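Local coordinates for ABC transporter substrate-binding protein (Rhizobium radiobacter, PDB 6TFX) that binds the opine mannopinic acid as the periplasmic solute-binding component of an import system for mannityl-opines, at residues Val40-Gly45 with Pro49-Ala54; Ser104-Asp109 with Asn141-Phe146; Leu135-Ser140 with Ala387-Ala392; Tyr395-Tyr400 with Ala427-Thr432. All coordinates share one frame; numbering follows the deposited sequence.

Overall arrangement
Contacts 1, 2 and 3 form a connected cluster, with centres 10 to 16 Å apart. Contact 4 meets both contact 3, 12 Å away between centres, through Arg388 and Gln398, and contact 2, 17 Å away, where Gln398 lies close to Asp109. The first is the small hairpin of strands 40-41 and 53-54. Its Val40 and Phe42 pack on the 135-140 segment of contact 3, which runs straight into the 141-146 loop of contact 2. Along the chain, contacts 2 and 3 alternate their segments, whereas contact 1 closes before either opens. Loop 387-392 leads into helix 392-400 of contact 4. Contact 3 reaches the opine through Arg388, the Phe106 side chain of contact 2 is about 6 Å from it, and contacts 1 and 4 lie further out.

Contact 1: residues Val40-Gly45 with Pro49-Ala54; sequences VRFAPG and PSSIEA
Val40-Arg41 and Glu53-Ala54 pair as antiparallel strands: Val40 faces Ala54 as a non-hydrogen-bonded pair, and Arg41 faces Glu53 as a hydrogen-bonded pair. Arg41 N reaches Glu53 O at 2.8 Å, and Glu53 N returns a bond to Arg41 O. Their side chains stand on one face of the ladder and make a salt bridge, NE of Arg41 to OE2 of Glu53 at 2.8 Å, with a weak second bond from NH2. Guanidinium and carboxylate planes are turned 43° apart, and NE meets OE2 on its anti side, tilted 27° out of the carboxylate plane. Pro44 CG lies over one face of the guanidinium, 3.4 Å above its plane. Beyond the strands, Ser51 OG accepts from Ala43 N at 3.1 Å; its chi1 of 76° turns the hydroxyl to that amide, and it also bonds to Asn48 O. On the apolar side, Val40 CG2 touches Ile52 CG2 at 3.6 Å. Ile52 CD1 sits over one face of the Phe42 ring, offset toward its rim, while Pro49 CD approaches Phe42 CE2 at 3.9 Å. Outside the hairpin, Asn141 OD1 accepts from Phe42 N, Arg191 bonds to Ala54 O, and strand 57-62 lends Trp60 to cover Val40 and Ala54.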
loop_
_atom_site.group_PDB
_atom_site.type_symbol
_atom_site.label_atom_id
_atom_site.label_comp_id
_atom_site.label_asym_id
_atom_site.label_seq_id
_atom_site.Cartn_x
_atom_site.Cartn_y
_atom_site.Cartn_z
ATOM N N VAL A 40 9.657 9.567 12.871
ATOM C CA VAL A 40 8.451 9.407 13.720
ATOM C C VAL A 40 7.737 8.141 13.275
ATOM O O VAL A 40 8.078 7.580 12.233
ATOM C CB VAL A 40 7.531 10.665 13.644
ATOM C CG1 VAL A 40 8.256 11.907 14.151
ATOM C CG2 VAL A 40 7.031 10.915 12.211
ATOM N N ARG A 41 6.715 7.689 14.027
ATOM C CA ARG A 41 6.076 6.480 13.551
ATOM C C ARG A 41 4.625 6.494 13.910
ATOM O O ARG A 41 4.236 7.162 14.860
ATOM C CB ARG A 41 6.731 5.246 14.207
ATOM C CG ARG A 41 6.499 5.167 15.741
ATOM C CD ARG A 41 6.903 3.796 16.222
ATOM N NE ARG A 41 6.671 3.596 17.647
ATOM C CZ ARG A 41 6.947 2.457 18.266
ATOM N NH1 ARG A 41 7.440 1.424 17.582
ATOM N NH2 ARG A 41 6.733 2.335 19.572
ATOM N N PHE A 42 3.838 5.711 13.199
ATOM C CA PHE A 42 2.459 5.470 13.598
ATOM C C PHE A 42 2.562 4.664 14.918
ATOM O O PHE A 42 3.506 3.885 15.104
ATOM C CB PHE A 42 1.800 4.546 12.570
ATOM C CG PHE A 42 1.402 5.315 11.340
ATOM C CD1 PHE A 42 2.322 5.557 10.322
ATOM C CD2 PHE A 42 0.095 5.733 11.165
ATOM C CE1 PHE A 42 1.950 6.294 9.185
ATOM C CE2 PHE A 42 -0.281 6.456 10.023
ATOM C CZ PHE A 42 0.657 6.756 9.061
ATOM N N ALA A 43 1.594 4.825 15.829
ATOM C CA ALA A 43 1.618 4.001 17.030
ATOM C C ALA A 43 1.450 2.554 16.587
ATOM O O ALA A 43 0.608 2.276 15.717
ATOM C CB ALA A 43 0.443 4.370 17.931
ATOM N N PRO A 44 2.201 1.613 17.185
ATOM C CA PRO A 44 2.003 0.194 16.834
ATOM C C PRO A 44 0.523 -0.184 16.990
ATOM O O PRO A 44 -0.113 0.117 18.023
ATOM C CB PRO A 44 2.887 -0.541 17.840
ATOM C CG PRO A 44 4.007 0.460 18.130
ATOM C CD PRO A 44 3.269 1.785 18.189
ATOM N N GLY A 45 -0.019 -0.791 15.940
ATOM C CA GLY A 45 -1.421 -1.188 15.907
ATOM C C GLY A 45 -2.381 -0.141 15.375
ATOM O O GLY A 45 -3.588 -0.391 15.309
ATOM N N PRO A 49 -2.795 8.578 11.034
ATOM C CA PRO A 49 -1.738 9.584 11.307
ATOM C C PRO A 49 -1.953 10.333 12.623
ATOM O O PRO A 49 -0.990 10.892 13.157
ATOM C CB PRO A 49 -1.823 10.538 10.105
ATOM C CG PRO A 49 -2.387 9.671 8.999
ATOM C CD PRO A 49 -3.415 8.806 9.711
ATOM N N SER A 50 -3.192 10.313 13.185
ATOM C CA SER A 50 -3.448 10.966 14.475
ATOM C C SER A 50 -2.563 10.371 15.582
ATOM O O SER A 50 -2.268 11.036 16.579
ATOM C CB SER A 50 -4.903 10.769 14.889
ATOM O OG SER A 50 -5.190 9.394 15.134
ATOM N N SER A 51 -2.164 9.100 15.408
ATOM C CA SER A 51 -1.392 8.368 16.418
ATOM C C SER A 51 0.129 8.607 16.359
ATOM O O SER A 51 0.852 8.015 17.158
ATOM C CB SER A 51 -1.650 6.873 16.250
ATOM O OG SER A 51 -0.937 6.380 15.130
ATOM N N ILE A 52 0.610 9.375 15.379
ATOM C CA ILE A 52 2.052 9.501 15.154
ATOM C C ILE A 52 2.774 9.974 16.403
ATOM O O ILE A 52 2.308 10.877 17.115
ATOM C CB ILE A 52 2.351 10.325 13.889
ATOM C CG1 ILE A 52 1.998 9.453 12.655
ATOM C CG2 ILE A 52 3.824 10.738 13.830
ATOM C CD1 ILE A 52 1.894 10.175 11.328
ATOM N N GLU A 53 3.893 9.280 16.701
ATOM C CA GLU A 53 4.686 9.497 17.914
ATOM C C GLU A 53 6.193 9.450 17.584
ATOM O O GLU A 53 6.577 9.038 16.490
ATOM C CB GLU A 53 4.346 8.415 18.960
ATOM C CG GLU A 53 4.483 6.981 18.463
ATOM C CD GLU A 53 4.190 5.861 19.451
ATOM O OE1 GLU A 53 3.121 5.878 20.109
ATOM O OE2 GLU A 53 5.032 4.940 19.549
ATOM N N ALA A 54 7.043 9.803 18.556
ATOM C CA ALA A 54 8.501 9.790 18.346
ATOM C C ALA A 54 9.046 8.390 17.947
ATOM O O ALA A 54 8.572 7.366 18.450
ATOM C CB ALA A 54 9.196 10.233 19.621
#

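Contact 2: residues Ser104-Asp109 with Asn141-Phe146; sequences SAFSGD and NFSGGF
Phe106 meets Ser143 through its ring face, and the serine presents CB to it rather than its hydroxyl. Ser143 CB lies 4.0 Å from the centroid of the Phe106 ring, 16° off the ring normal, which meets the geometry of a CH-pi contact. With phi 48° and psi -123°, and with Gly145 N bonded to Phe142 O, Ser143 is the second residue of a type II' beta turn, Phe142-Gly145, a position that usually favours glycine. Its OG, anti to the carbonyl carbon, bonds to Arg29 of helix 26-35, which also touches Phe106. Phe106 CD2 approaches Gly144 N at 3.8 Å, from an oblique direction. The other ring face is met by Ala105 CB, 4.1 Å above the plane and over its centre. Direct polar bonding between the segments is absent, but a water joins them: it donates to Asp109 OD2 at 3.0 Å and accepts from Gly144 N at 3.1 Å. The loop that carries Phe106 is braced by an ST turn, in which Ser104 OG accepts from Phe106 N, while the same OG bonds to Ala98 O. Three buried residues thus do the touching between two irregular loops, one following helix 88-98 and the other following helix 135-138. The side chain of Phe106 is about 6 Å from the bound opine, consistent with a loop-loop junction close to the ligand pocket of a solute-binding protein.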
loop_
_atom_site.group_PDB
_atom_site.type_symbol
_atom_site.label_atom_id
_atom_site.label_comp_id
_atom_site.label_asym_id
_atom_site.label_seq_id
_atom_site.Cartn_x
_atom_site.Cartn_y
_atom_site.Cartn_z
ATOM N N SER A 104 13.749 6.691 -6.119
ATOM C CA SER A 104 12.634 6.426 -5.226
ATOM C C SER A 104 11.366 6.282 -6.052
ATOM O O SER A 104 11.227 6.962 -7.078
ATOM C CB SER A 104 12.474 7.628 -4.300
ATOM O OG SER A 104 11.293 7.536 -3.520
ATOM N N ALA A 105 10.452 5.420 -5.603
ATOM C CA ALA A 105 9.170 5.252 -6.291
ATOM C C ALA A 105 8.139 6.214 -5.691
ATOM O O ALA A 105 7.017 6.297 -6.197
ATOM C CB ALA A 105 8.679 3.815 -6.135
ATOM N N PHE A 106 8.515 6.933 -4.613
ATOM C CA PHE A 106 7.595 7.774 -3.843
ATOM C C PHE A 106 7.965 9.251 -3.788
ATOM O O PHE A 106 7.489 9.977 -2.904
ATOM C CB PHE A 106 7.489 7.181 -2.421
ATOM C CG PHE A 106 7.265 5.683 -2.385
ATOM C CD1 PHE A 106 6.174 5.106 -3.041
ATOM C CD2 PHE A 106 8.154 4.844 -1.719
ATOM C CE1 PHE A 106 5.975 3.717 -3.025
ATOM C CE2 PHE A 106 7.924 3.463 -1.661
ATOM C CZ PHE A 106 6.857 2.904 -2.343
ATOM N N SER A 107 8.794 9.719 -4.738
ATOM C CA SER A 107 9.287 11.089 -4.717
ATOM C C SER A 107 8.201 12.153 -4.768
ATOM O O SER A 107 8.383 13.197 -4.162
ATOM C CB SER A 107 10.281 11.337 -5.842
ATOM O OG SER A 107 9.647 11.215 -7.105
ATOM N N GLY A 108 7.098 11.893 -5.491
ATOM C CA GLY A 108 6.034 12.892 -5.630
ATOM C C GLY A 108 5.409 13.317 -4.309
ATOM O O GLY A 108 5.011 14.474 -4.153
ATOM N N ASP A 109 5.365 12.399 -3.331
ATOM C CA ASP A 109 4.817 12.711 -1.995
ATOM C C ASP A 109 5.637 13.834 -1.308
ATOM O O ASP A 109 5.112 14.537 -0.441
ATOM C CB ASP A 109 4.925 11.454 -1.104
ATOM C CG ASP A 109 3.911 10.357 -1.381
ATOM O OD1 ASP A 109 2.916 10.637 -2.073
ATOM O OD2 ASP A 109 4.109 9.213 -0.867
ATOM N N ASN A 141 6.871 5.801 9.412
ATOM C CA ASN A 141 7.328 4.470 9.022
ATOM C C ASN A 141 6.429 3.884 7.943
ATOM O O ASN A 141 5.724 2.888 8.147
ATOM C CB ASN A 141 7.494 3.563 10.249
ATOM C CG ASN A 141 6.228 3.366 11.038
ATOM O OD1 ASN A 141 5.413 4.279 11.201
ATOM N ND2 ASN A 141 6.082 2.182 11.589
ATOM N N PHE A 142 6.490 4.500 6.758
ATOM C CA PHE A 142 5.751 4.017 5.595
ATOM C C PHE A 142 6.337 4.667 4.376
ATOM O O PHE A 142 6.779 5.822 4.439
ATOM C CB PHE A 142 4.234 4.319 5.657
ATOM C CG PHE A 142 3.405 3.592 4.600
ATOM C CD1 PHE A 142 3.335 2.202 4.580
ATOM C CD2 PHE A 142 2.675 4.303 3.656
ATOM C CE1 PHE A 142 2.556 1.534 3.621
ATOM C CE2 PHE A 142 1.898 3.636 2.697
ATOM C CZ PHE A 142 1.843 2.261 2.688
ATOM N N SER A 143 6.357 3.920 3.274
ATOM C CA SER A 143 6.835 4.428 1.985
ATOM C C SER A 143 8.199 5.161 2.118
ATOM O O SER A 143 9.138 4.586 2.648
ATOM C CB SER A 143 5.747 5.257 1.292
ATOM O OG SER A 143 4.628 4.427 0.985
ATOM N N GLY A 144 8.286 6.423 1.703
ATOM C CA GLY A 144 9.561 7.132 1.685
ATOM C C GLY A 144 10.080 7.672 2.998
ATOM O O GLY A 144 11.110 8.343 3.011
ATOM N N GLY A 145 9.362 7.427 4.095
ATOM C CA GLY A 145 9.785 7.966 5.389
ATOM C C GLY A 145 10.879 7.182 6.099
ATOM O O GLY A 145 11.587 7.713 6.965
ATOM N N PHE A 146 11.031 5.897 5.747
ATOM C CA PHE A 146 12.008 5.048 6.433
ATOM C C PHE A 146 13.424 5.548 6.216
ATOM O O PHE A 146 13.761 5.968 5.107
ATOM C CB PHE A 146 11.925 3.631 5.893
ATOM C CG PHE A 146 10.648 2.913 6.264
ATOM C CD1 PHE A 146 10.464 2.404 7.549
ATOM C CD2 PHE A 146 9.682 2.640 5.300
ATOM C CE1 PHE A 146 9.317 1.662 7.877
ATOM C CE2 PHE A 146 8.520 1.914 5.633
ATOM C CZ PHE A 146 8.346 1.435 6.917
HETATM O O HOH W 1 6.058 8.473 1.289
#

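Contact 3: residues Leu135-Ser140 with Ala387-Ala392; sequences LLALLS and ARFPIA. With N72 ((2~{R})-2-[[(3~{R},4~{R},5~{S})-3,4,5,6-tetrakis(oxidanyl)-2-oxidanylidene-hexyl]amino]pentanedioic acid), chain C.
Phe389 packs its ring face on Ala137 in a CH-pi contact: Ala137 CB lies 3.8 Å from the ring centroid and 1° off the normal, over the ring centre. The rim continues along the helix end, where Phe389 CZ comes to 3.2 Å from Ala137 O and Phe389 CE2 to 4.3 Å from Leu138 CD2. With chi1 at -64°, CG is anti to the carbonyl carbon, which swings the ring toward helix 135-138. An edge-to-face stack with Tyr394 adds to its packing. The two segments meet by packing alone; the polar bonds at the helix end are internal to 135-140, where Ala137 O accepts from Ser140 N and from Ser140 OG, the latter at 2.6 Å. Arg388, the residue before Phe389, takes no part in this packing; its chain, bent at chi2, makes two hydrogen bonds to the opine carboxylate, NH1 to OE1 of N72 at 3.0 Å and NH2 to OE2 of N72 at 2.8 Å, with the carboxylate carbon in the guanidinium plane. NH1 also bonds to Ala387 O, from above its carbonyl plane, and NE to Gln398 OE1, fixing the group's rotation. This forked arginine-carboxylate pairing belongs to the mannopinic acid pocket, which His367, His371 and Arg284 help complete.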
loop_
_atom_site.group_PDB
_atom_site.type_symbol
_atom_site.label_atom_id
_atom_site.label_comp_id
_atom_site.label_asym_id
_atom_site.label_seq_id
_atom_site.Cartn_x
_atom_site.Cartn_y
_atom_site.Cartn_z
ATOM N N LEU A 135 2.789 16.599 7.135
ATOM C CA LEU A 135 4.231 16.332 7.108
ATOM C C LEU A 135 4.620 15.113 7.951
ATOM O O LEU A 135 5.471 14.326 7.527
ATOM C CB LEU A 135 5.025 17.567 7.572
ATOM C CG LEU A 135 6.560 17.412 7.548
ATOM C CD1 LEU A 135 7.108 17.188 6.117
ATOM C CD2 LEU A 135 7.236 18.563 8.224
ATOM N N LEU A 136 4.042 14.979 9.160
ATOM C CA LEU A 136 4.452 13.854 10.010
ATOM C C LEU A 136 4.175 12.504 9.362
ATOM O O LEU A 136 5.020 11.622 9.456
ATOM C CB LEU A 136 3.812 13.938 11.409
ATOM C CG LEU A 136 4.262 15.118 12.264
ATOM C CD1 LEU A 136 3.491 15.132 13.581
ATOM C CD2 LEU A 136 5.779 15.108 12.515
ATOM N N ALA A 137 3.054 12.360 8.610
ATOM C CA ALA A 137 2.792 11.091 7.891
ATOM C C ALA A 137 3.932 10.856 6.872
ATOM O O ALA A 137 4.428 9.737 6.761
ATOM C CB ALA A 137 1.461 11.179 7.157
ATOM N N LEU A 138 4.370 11.915 6.155
ATOM C CA LEU A 138 5.452 11.773 5.162
ATOM C C LEU A 138 6.770 11.321 5.806
ATOM O O LEU A 138 7.626 10.708 5.146
ATOM C CB LEU A 138 5.698 13.102 4.449
ATOM C CG LEU A 138 4.573 13.586 3.527
ATOM C CD1 LEU A 138 4.951 14.957 2.961
ATOM C CD2 LEU A 138 4.357 12.591 2.371
ATOM N N LEU A 139 6.953 11.663 7.090
ATOM C CA LEU A 139 8.207 11.347 7.792
ATOM C C LEU A 139 8.097 10.098 8.648
ATOM O O LEU A 139 8.999 9.827 9.455
ATOM C CB LEU A 139 8.659 12.561 8.648
ATOM C CG LEU A 139 8.859 13.872 7.873
ATOM C CD1 LEU A 139 9.227 14.985 8.831
ATOM C CD2 LEU A 139 9.925 13.713 6.754
ATOM N N SER A 140 6.971 9.359 8.507
ATOM C CA SER A 140 6.701 8.204 9.340
ATOM C C SER A 140 7.186 6.907 8.728
ATOM O O SER A 140 7.775 6.904 7.648
ATOM C CB SER A 140 5.211 8.111 9.662
ATOM O OG SER A 140 4.538 7.740 8.471
ATOM N N ALA A 387 -4.290 1.187 -0.636
ATOM C CA ALA A 387 -4.697 2.302 0.215
ATOM C C ALA A 387 -3.495 3.239 0.331
ATOM O O ALA A 387 -2.347 2.807 0.142
ATOM C CB ALA A 387 -5.135 1.837 1.606
ATOM N N ARG A 388 -3.745 4.520 0.674
ATOM C CA ARG A 388 -2.648 5.463 0.878
ATOM C C ARG A 388 -2.976 6.237 2.169
ATOM O O ARG A 388 -4.007 5.953 2.808
ATOM C CB ARG A 388 -2.528 6.416 -0.333
ATOM C CG ARG A 388 -1.991 5.719 -1.614
ATOM C CD ARG A 388 -0.545 5.248 -1.408
ATOM N NE ARG A 388 0.085 4.671 -2.602
ATOM C CZ ARG A 388 0.225 3.370 -2.815
ATOM N NH1 ARG A 388 -0.338 2.489 -1.992
ATOM N NH2 ARG A 388 0.899 2.937 -3.874
ATOM N N PHE A 389 -2.125 7.222 2.559
ATOM C CA PHE A 389 -2.470 8.015 3.764
ATOM C C PHE A 389 -3.904 8.554 3.596
ATOM O O PHE A 389 -4.285 8.919 2.478
ATOM C CB PHE A 389 -1.502 9.191 3.968
ATOM C CG PHE A 389 -0.074 8.793 4.235
ATOM C CD1 PHE A 389 0.229 7.822 5.185
ATOM C CD2 PHE A 389 0.973 9.412 3.561
ATOM C CE1 PHE A 389 1.560 7.461 5.441
ATOM C CE2 PHE A 389 2.304 9.043 3.810
ATOM C CZ PHE A 389 2.586 8.072 4.751
ATOM N N PRO A 390 -4.675 8.662 4.699
ATOM C CA PRO A 390 -6.104 8.989 4.575
ATOM C C PRO A 390 -6.469 10.457 4.361
ATOM O O PRO A 390 -7.344 11.007 5.068
ATOM C CB PRO A 390 -6.704 8.462 5.887
ATOM C CG PRO A 390 -5.565 8.575 6.879
ATOM C CD PRO A 390 -4.336 8.197 6.063
ATOM N N ILE A 391 -5.847 11.067 3.345
ATOM C CA ILE A 391 -6.167 12.414 2.885
ATOM C C ILE A 391 -6.294 12.242 1.376
ATOM O O ILE A 391 -5.410 11.649 0.765
ATOM C CB ILE A 391 -5.094 13.443 3.276
ATOM C CG1 ILE A 391 -5.036 13.615 4.821
ATOM C CG2 ILE A 391 -5.385 14.777 2.585
ATOM C CD1 ILE A 391 -3.907 14.492 5.302
ATOM N N ALA A 392 -7.417 12.712 0.785
ATOM C CA ALA A 392 -7.683 12.481 -0.647
ATOM C C ALA A 392 -6.545 12.843 -1.571
ATOM O O ALA A 392 -6.390 12.202 -2.631
ATOM C CB ALA A 392 -8.958 13.194 -1.076
HETATM O OAB N72 C . -9.015 -9.117 -3.330
HETATM C CAF N72 C . -8.272 -7.903 -3.553
HETATM C CAG N72 C . -6.718 -7.978 -3.374
HETATM O OAC N72 C . -6.296 -9.115 -2.693
HETATM C CAH N72 C . -6.140 -6.615 -2.991
HETATM O OAM N72 C . -6.936 -5.586 -2.542
HETATM C CAI N72 C . -5.019 -6.185 -2.066
HETATM O OAD N72 C . -4.897 -7.079 -0.981
HETATM C CAJ N72 C . -3.768 -5.806 -2.820
HETATM O OAE N72 C . -3.888 -5.426 -4.014
HETATM C CAK N72 C . -2.374 -5.946 -2.146
HETATM N N N72 C . -1.786 -4.652 -1.890
HETATM C CA N72 C . -0.603 -4.223 -2.535
HETATM C C N72 C . -0.107 -5.000 -3.722
HETATM O O N72 C . -0.305 -4.887 -4.997
HETATM C CB N72 C . -0.625 -2.700 -2.693
HETATM C CG N72 C . 0.222 -2.043 -3.783
HETATM C CD N72 C . 0.657 -0.617 -3.437
HETATM O OE1 N72 C . 0.845 -0.248 -2.233
HETATM O OE2 N72 C . 0.846 0.191 -4.374
HETATM O OXT N72 C . 0.661 -5.826 -3.194
#

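Contact 4: residues Tyr395-Tyr400 with Ala427-Thr432; sequences YLTQFY and AARTET
Thr397 and Arg429 carry the whole contact, which buries just 78 Å² between helices 392-400 and 422-430. The close part is one straight hydrogen bond: Arg429 NH2 gives its N-H to Thr397 OG1 at 2.9 Å, with an angle of 165° at the hydrogen. OG1 lies at the guanidinium edge, 10° out of its plane. The arginine starts with CG anti to its own amide nitrogen (chi1 -162°), runs on extended and then bends at chi3; the two side chains cross at about a right angle, and the guanidinium presents its NH2 edge to OG1. Thr397 CG2 adds a contact to Arg429 NH2 at 3.5 Å. The threonine OG1 is itself hydrogen-bonded to Asp393 O, one turn earlier in its helix, and Arg429 NE makes a salt bridge with Asp393 OD1. The guanidinium therefore holds two successive turns of helix 392-400, and the carboxylate would be expected to steady its charge. By contrast, the backbones stay well apart, with the CA atoms of Thr397 and Arg429 separated by 9.1 Å, and Thr430 and Thr432 lie exposed to solvent. Closer packing of the two helices comes from Leu396 and Thr397 against Ile425, with Trp441 of helix 434-450 touching both Leu396 and Ala428. The pattern is that of a polar cross-link at the rim of a helix pair whose apolar side is packed against helix 434-450. The side chain of Thr397 lies about 11 Å from that of Cys418, which with Cys453 makes a magnesium site.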
loop_
_atom_site.group_PDB
_atom_site.type_symbol
_atom_site.label_atom_id
_atom_site.label_comp_id
_atom_site.label_asym_id
_atom_site.label_seq_id
_atom_site.Cartn_x
_atom_site.Cartn_y
_atom_site.Cartn_z
ATOM N N TYR A 395 -4.254 9.591 -2.683
ATOM C CA TYR A 395 -4.792 8.674 -3.707
ATOM C C TYR A 395 -5.040 9.422 -5.003
ATOM O O TYR A 395 -4.717 8.923 -6.080
ATOM C CB TYR A 395 -6.106 8.053 -3.218
ATOM C CG TYR A 395 -6.236 6.591 -3.589
ATOM C CD1 TYR A 395 -5.689 5.598 -2.781
ATOM C CD2 TYR A 395 -6.929 6.196 -4.733
ATOM C CE1 TYR A 395 -5.842 4.243 -3.090
ATOM C CE2 TYR A 395 -7.083 4.840 -5.053
ATOM C CZ TYR A 395 -6.538 3.867 -4.226
ATOM O OH TYR A 395 -6.671 2.524 -4.547
ATOM N N LEU A 396 -5.600 10.651 -4.921
ATOM C CA LEU A 396 -5.903 11.377 -6.153
ATOM C C LEU A 396 -4.649 11.707 -6.958
ATOM O O LEU A 396 -4.633 11.546 -8.176
ATOM C CB LEU A 396 -6.680 12.673 -5.851
ATOM C CG LEU A 396 -8.092 12.461 -5.350
ATOM C CD1 LEU A 396 -8.664 13.789 -4.858
ATOM C CD2 LEU A 396 -9.020 11.856 -6.459
ATOM N N THR A 397 -3.621 12.236 -6.289
ATOM C CA THR A 397 -2.423 12.620 -7.030
ATOM C C THR A 397 -1.762 11.384 -7.642
ATOM O O THR A 397 -1.356 11.418 -8.805
ATOM C CB THR A 397 -1.441 13.375 -6.113
ATOM O OG1 THR A 397 -2.072 14.591 -5.672
ATOM C CG2 THR A 397 -0.120 13.675 -6.815
ATOM N N GLN A 398 -1.607 10.322 -6.848
ATOM C CA GLN A 398 -0.847 9.160 -7.338
ATOM C C GLN A 398 -1.529 8.369 -8.447
ATOM O O GLN A 398 -0.858 7.885 -9.372
ATOM C CB GLN A 398 -0.518 8.251 -6.141
ATOM C CG GLN A 398 0.397 8.990 -5.129
ATOM C CD GLN A 398 0.789 8.105 -3.982
ATOM O OE1 GLN A 398 0.923 6.901 -4.125
ATOM N NE2 GLN A 398 1.022 8.710 -2.825
ATOM N N PHE A 399 -2.848 8.205 -8.337
ATOM C CA PHE A 399 -3.570 7.390 -9.318
ATOM C C PHE A 399 -4.191 8.193 -10.461
ATOM O O PHE A 399 -4.464 7.589 -11.521
ATOM C CB PHE A 399 -4.697 6.637 -8.614
ATOM C CG PHE A 399 -4.222 5.465 -7.810
ATOM C CD1 PHE A 399 -4.053 4.212 -8.411
ATOM C CD2 PHE A 399 -3.895 5.613 -6.464
ATOM C CE1 PHE A 399 -3.599 3.116 -7.664
ATOM C CE2 PHE A 399 -3.396 4.525 -5.721
ATOM C CZ PHE A 399 -3.285 3.275 -6.319
ATOM N N TYR A 400 -4.484 9.494 -10.266
ATOM C CA TYR A 400 -5.255 10.214 -11.263
ATOM C C TYR A 400 -4.685 11.545 -11.782
ATOM O O TYR A 400 -5.240 12.047 -12.763
ATOM C CB TYR A 400 -6.692 10.450 -10.740
ATOM C CG TYR A 400 -7.342 9.191 -10.207
ATOM C CD1 TYR A 400 -7.539 8.076 -11.028
ATOM C CD2 TYR A 400 -7.736 9.095 -8.869
ATOM C CE1 TYR A 400 -8.109 6.905 -10.531
ATOM C CE2 TYR A 400 -8.305 7.928 -8.364
ATOM C CZ TYR A 400 -8.453 6.822 -9.187
ATOM O OH TYR A 400 -9.012 5.666 -8.694
ATOM N N ALA A 427 -5.494 22.483 -7.012
ATOM C CA ALA A 427 -6.089 23.553 -6.179
ATOM C C ALA A 427 -6.439 23.019 -4.788
ATOM O O ALA A 427 -6.219 23.719 -3.802
ATOM C CB ALA A 427 -7.328 24.138 -6.835
ATOM N N ALA A 428 -6.938 21.771 -4.696
ATOM C CA ALA A 428 -7.310 21.216 -3.380
ATOM C C ALA A 428 -6.086 21.038 -2.492
ATOM O O ALA A 428 -6.143 21.253 -1.279
ATOM C CB ALA A 428 -8.002 19.868 -3.562
ATOM N N ARG A 429 -4.966 20.610 -3.098
ATOM C CA ARG A 429 -3.760 20.292 -2.347
ATOM C C ARG A 429 -3.332 21.390 -1.381
ATOM O O ARG A 429 -2.973 21.089 -0.243
ATOM C CB ARG A 429 -2.599 19.968 -3.305
ATOM C CG ARG A 429 -1.502 19.221 -2.575
ATOM C CD ARG A 429 -0.370 18.838 -3.496
ATOM N NE ARG A 429 -0.803 17.893 -4.524
ATOM C CZ ARG A 429 -0.516 18.005 -5.817
ATOM N NH1 ARG A 429 0.218 19.025 -6.258
ATOM N NH2 ARG A 429 -0.942 17.089 -6.679
ATOM N N THR A 430 -3.420 22.650 -1.832
ATOM C CA THR A 430 -2.946 23.815 -1.065
ATOM C C THR A 430 -4.071 24.746 -0.605
ATOM O O THR A 430 -3.778 25.807 -0.061
ATOM C CB THR A 430 -1.929 24.597 -1.912
ATOM O OG1 THR A 430 -2.562 25.006 -3.121
ATOM C CG2 THR A 430 -0.690 23.779 -2.247
ATOM N N GLU A 431 -5.347 24.335 -0.783
ATOM C CA GLU A 431 -6.497 25.151 -0.363
ATOM C C GLU A 431 -6.553 25.202 1.167
ATOM O O GLU A 431 -6.559 24.155 1.830
ATOM C CB GLU A 431 -7.801 24.578 -0.945
ATOM C CG GLU A 431 -9.045 25.351 -0.529
ATOM C CD GLU A 431 -8.998 26.842 -0.802
ATOM O OE1 GLU A 431 -8.722 27.231 -1.961
ATOM O OE2 GLU A 431 -9.247 27.623 0.144
ATOM N N THR A 432 -6.575 26.421 1.733
ATOM C CA THR A 432 -6.552 26.530 3.196
ATOM C C THR A 432 -7.951 26.588 3.817
ATOM O O THR A 432 -8.065 26.330 5.026
ATOM C CB THR A 432 -5.653 27.676 3.644
ATOM O OG1 THR A 432 -6.192 28.877 3.092
ATOM C CG2 THR A 432 -4.183 27.467 3.214
#